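Local structure of putative adhesin (Parabacteroides distasonis, 3LJY) at residues Ser42-Thr47 against Leu65-Lys70. The protein is of unknown function but probably acts in cell adhesion as a surface lipoprotein, with a head domain of the pectate lyase-like clan folded as a beta-solenoid. Sequence-based numbering, arbitrary orientation.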
loop_
_atom_site.group_PDB
_atom_site.type_symbol
_atom_site.label_atom_id
_atom_site.label_comp_id
_atom_site.label_asym_id
_atom_site.label_seq_id
_atom_site.Cartn_x
_atom_site.Cartn_y
_atom_site.Cartn_z
ATOM N N SER A 42 -0.243 -1.184 22.716
ATOM C CA SER A 42 -0.980 -1.696 21.579
ATOM C C SER A 42 -2.316 -2.278 21.992
ATOM O O SER A 42 -2.405 -3.059 22.935
ATOM C CB SER A 42 -0.142 -2.713 20.824
ATOM O OG SER A 42 0.887 -2.017 20.145
ATOM N N THR A 43 -3.361 -1.850 21.292
ATOM C CA THR A 43 -4.693 -2.427 21.428
ATOM C C THR A 43 -5.206 -2.815 20.030
ATOM O O THR A 43 -4.717 -2.297 19.019
ATOM C CB THR A 43 -5.660 -1.429 22.144
ATOM O OG1 THR A 43 -5.720 -0.176 21.442
ATOM C CG2 THR A 43 -5.197 -1.167 23.617
ATOM N N VAL A 44 -6.138 -3.763 19.987
ATOM C CA VAL A 44 -6.944 -4.036 18.813
ATOM C C VAL A 44 -8.421 -3.850 19.184
ATOM O O VAL A 44 -8.900 -4.479 20.108
ATOM C CB VAL A 44 -6.699 -5.483 18.271
ATOM C CG1 VAL A 44 -7.666 -5.774 17.112
ATOM C CG2 VAL A 44 -5.213 -5.695 17.850
ATOM N N GLU A 45 -9.127 -2.962 18.482
ATOM C CA GLU A 45 -10.583 -2.831 18.591
ATOM C C GLU A 45 -11.255 -3.350 17.340
ATOM O O GLU A 45 -10.881 -2.970 16.250
ATOM C CB GLU A 45 -10.989 -1.367 18.746
ATOM C CG GLU A 45 -12.518 -1.127 18.926
ATOM C CD GLU A 45 -12.879 0.353 19.161
ATOM O OE1 GLU A 45 -12.078 1.258 18.811
ATOM O OE2 GLU A 45 -13.991 0.609 19.689
ATOM N N VAL A 46 -12.275 -4.188 17.508
ATOM C CA VAL A 46 -13.017 -4.760 16.390
ATOM C C VAL A 46 -14.497 -4.382 16.470
ATOM O O VAL A 46 -15.146 -4.622 17.477
ATOM C CB VAL A 46 -12.831 -6.289 16.333
ATOM C CG1 VAL A 46 -13.831 -6.932 15.353
ATOM C CG2 VAL A 46 -11.353 -6.626 15.968
ATOM N N THR A 47 -15.008 -3.767 15.406
ATOM C CA THR A 47 -16.435 -3.527 15.244
ATOM C C THR A 47 -16.950 -4.486 14.165
ATOM O O THR A 47 -16.501 -4.474 13.030
ATOM C CB THR A 47 -16.738 -2.039 14.877
ATOM O OG1 THR A 47 -16.161 -1.174 15.879
ATOM C CG2 THR A 47 -18.260 -1.766 14.775
ATOM N N LEU A 65 0.873 -9.096 13.600
ATOM C CA LEU A 65 -0.581 -9.121 13.854
ATOM C C LEU A 65 -1.402 -9.749 12.700
ATOM O O LEU A 65 -1.292 -9.326 11.565
ATOM C CB LEU A 65 -1.119 -7.701 14.123
ATOM C CG LEU A 65 -2.611 -7.529 14.392
ATOM C CD1 LEU A 65 -3.055 -8.268 15.670
ATOM C CD2 LEU A 65 -3.004 -6.089 14.450
ATOM N N THR A 66 -2.201 -10.771 13.003
ATOM C CA THR A 66 -3.231 -11.289 12.094
ATOM C C THR A 66 -4.610 -11.239 12.810
ATOM O O THR A 66 -4.735 -11.528 14.008
ATOM C CB THR A 66 -2.907 -12.742 11.593
ATOM O OG1 THR A 66 -2.587 -13.586 12.694
ATOM C CG2 THR A 66 -1.681 -12.771 10.667
ATOM N N ILE A 67 -5.629 -10.791 12.084
ATOM C CA ILE A 67 -7.002 -10.800 12.555
ATOM C C ILE A 67 -7.849 -11.506 11.513
ATOM O O ILE A 67 -7.907 -11.094 10.354
ATOM C CB ILE A 67 -7.550 -9.373 12.787
ATOM C CG1 ILE A 67 -6.639 -8.614 13.744
ATOM C CG2 ILE A 67 -8.961 -9.418 13.336
ATOM C CD1 ILE A 67 -7.010 -7.227 13.895
ATOM N N ALA A 68 -8.485 -12.594 11.907
ATOM C CA ALA A 68 -9.324 -13.337 10.980
ATOM C C ALA A 68 -10.403 -14.084 11.746
ATOM O O ALA A 68 -10.379 -14.103 12.976
ATOM C CB ALA A 68 -8.457 -14.312 10.145
ATOM N N PHE A 69 -11.353 -14.668 11.021
ATOM C CA PHE A 69 -12.398 -15.497 11.636
ATOM C C PHE A 69 -11.925 -16.928 11.928
ATOM O O PHE A 69 -11.171 -17.488 11.156
ATOM C CB PHE A 69 -13.636 -15.560 10.750
ATOM C CG PHE A 69 -14.480 -14.326 10.784
ATOM C CD1 PHE A 69 -14.967 -13.833 11.982
ATOM C CD2 PHE A 69 -14.832 -13.691 9.610
ATOM C CE1 PHE A 69 -15.760 -12.715 12.019
ATOM C CE2 PHE A 69 -15.631 -12.567 9.636
ATOM C CZ PHE A 69 -16.103 -12.079 10.850
ATOM N N LYS A 70 -12.389 -17.513 13.038
ATOM C CA LYS A 70 -11.988 -18.867 13.473
ATOM C C LYS A 70 -13.104 -19.677 14.167
ATOM O O LYS A 70 -13.699 -19.232 15.168
ATOM C CB LYS A 70 -10.789 -18.798 14.428
ATOM C CG LYS A 70 -10.153 -20.178 14.770
ATOM C CD LYS A 70 -9.289 -20.121 16.046
ATOM C CE LYS A 70 -10.152 -20.098 17.336
ATOM N NZ LYS A 70 -9.485 -19.451 18.531
#
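Val44 overlaps Leu65 and Ile67, meeting each with a different methyl group, and this small patch of aliphatic carbon joins two facing beta-sheets at one end of the beta-solenoid that forms this putative auto-transporter adhesin head domain. Strand 43-49 pairs with strands 12-18 and 80-86 on one face, whereas strand 64-69 lies between strands 56-61 and 24-27 on the other, so the two meet through side chains across the interior. The closest CA atoms, Val44 CA and Ile67 CA, are 9.2 Å apart.

The valine divides its branches between the two partners. With CG1 anti to the backbone N (chi1 175°), CG2 lies beside that nitrogen and is directed at Leu65, while CG1 serves Ile67. Toward Leu65 the approach is tip to tip: Val44 CG2 faces the leucine fork, 4.0 Å from Leu65 CD1. Val44 CG2 also lies 4.1 Å from Leu65 CD2, so one valine methyl sits against both prongs of the leucine. Ile67 behaves differently. Its side chain and that of Val44 run past each other in opposite directions, and its long branch, extended at chi2 (174°), delivers the terminal methyl to the valine.

Alternation along the strands keeps Glu45 turned away from this interior; its OE2 is hydrogen-bonded to Ser14 OG. Val46 also points toward the opposing strand but packs on Phe80. Ile58 touches both Val44 and Leu65, and Val82 lies against Ile67, so the three touching residues are buried within a wider apolar core. The tightest approach in the group is between Val44 CG1 and Ile67 CD1, at 3.6 Å.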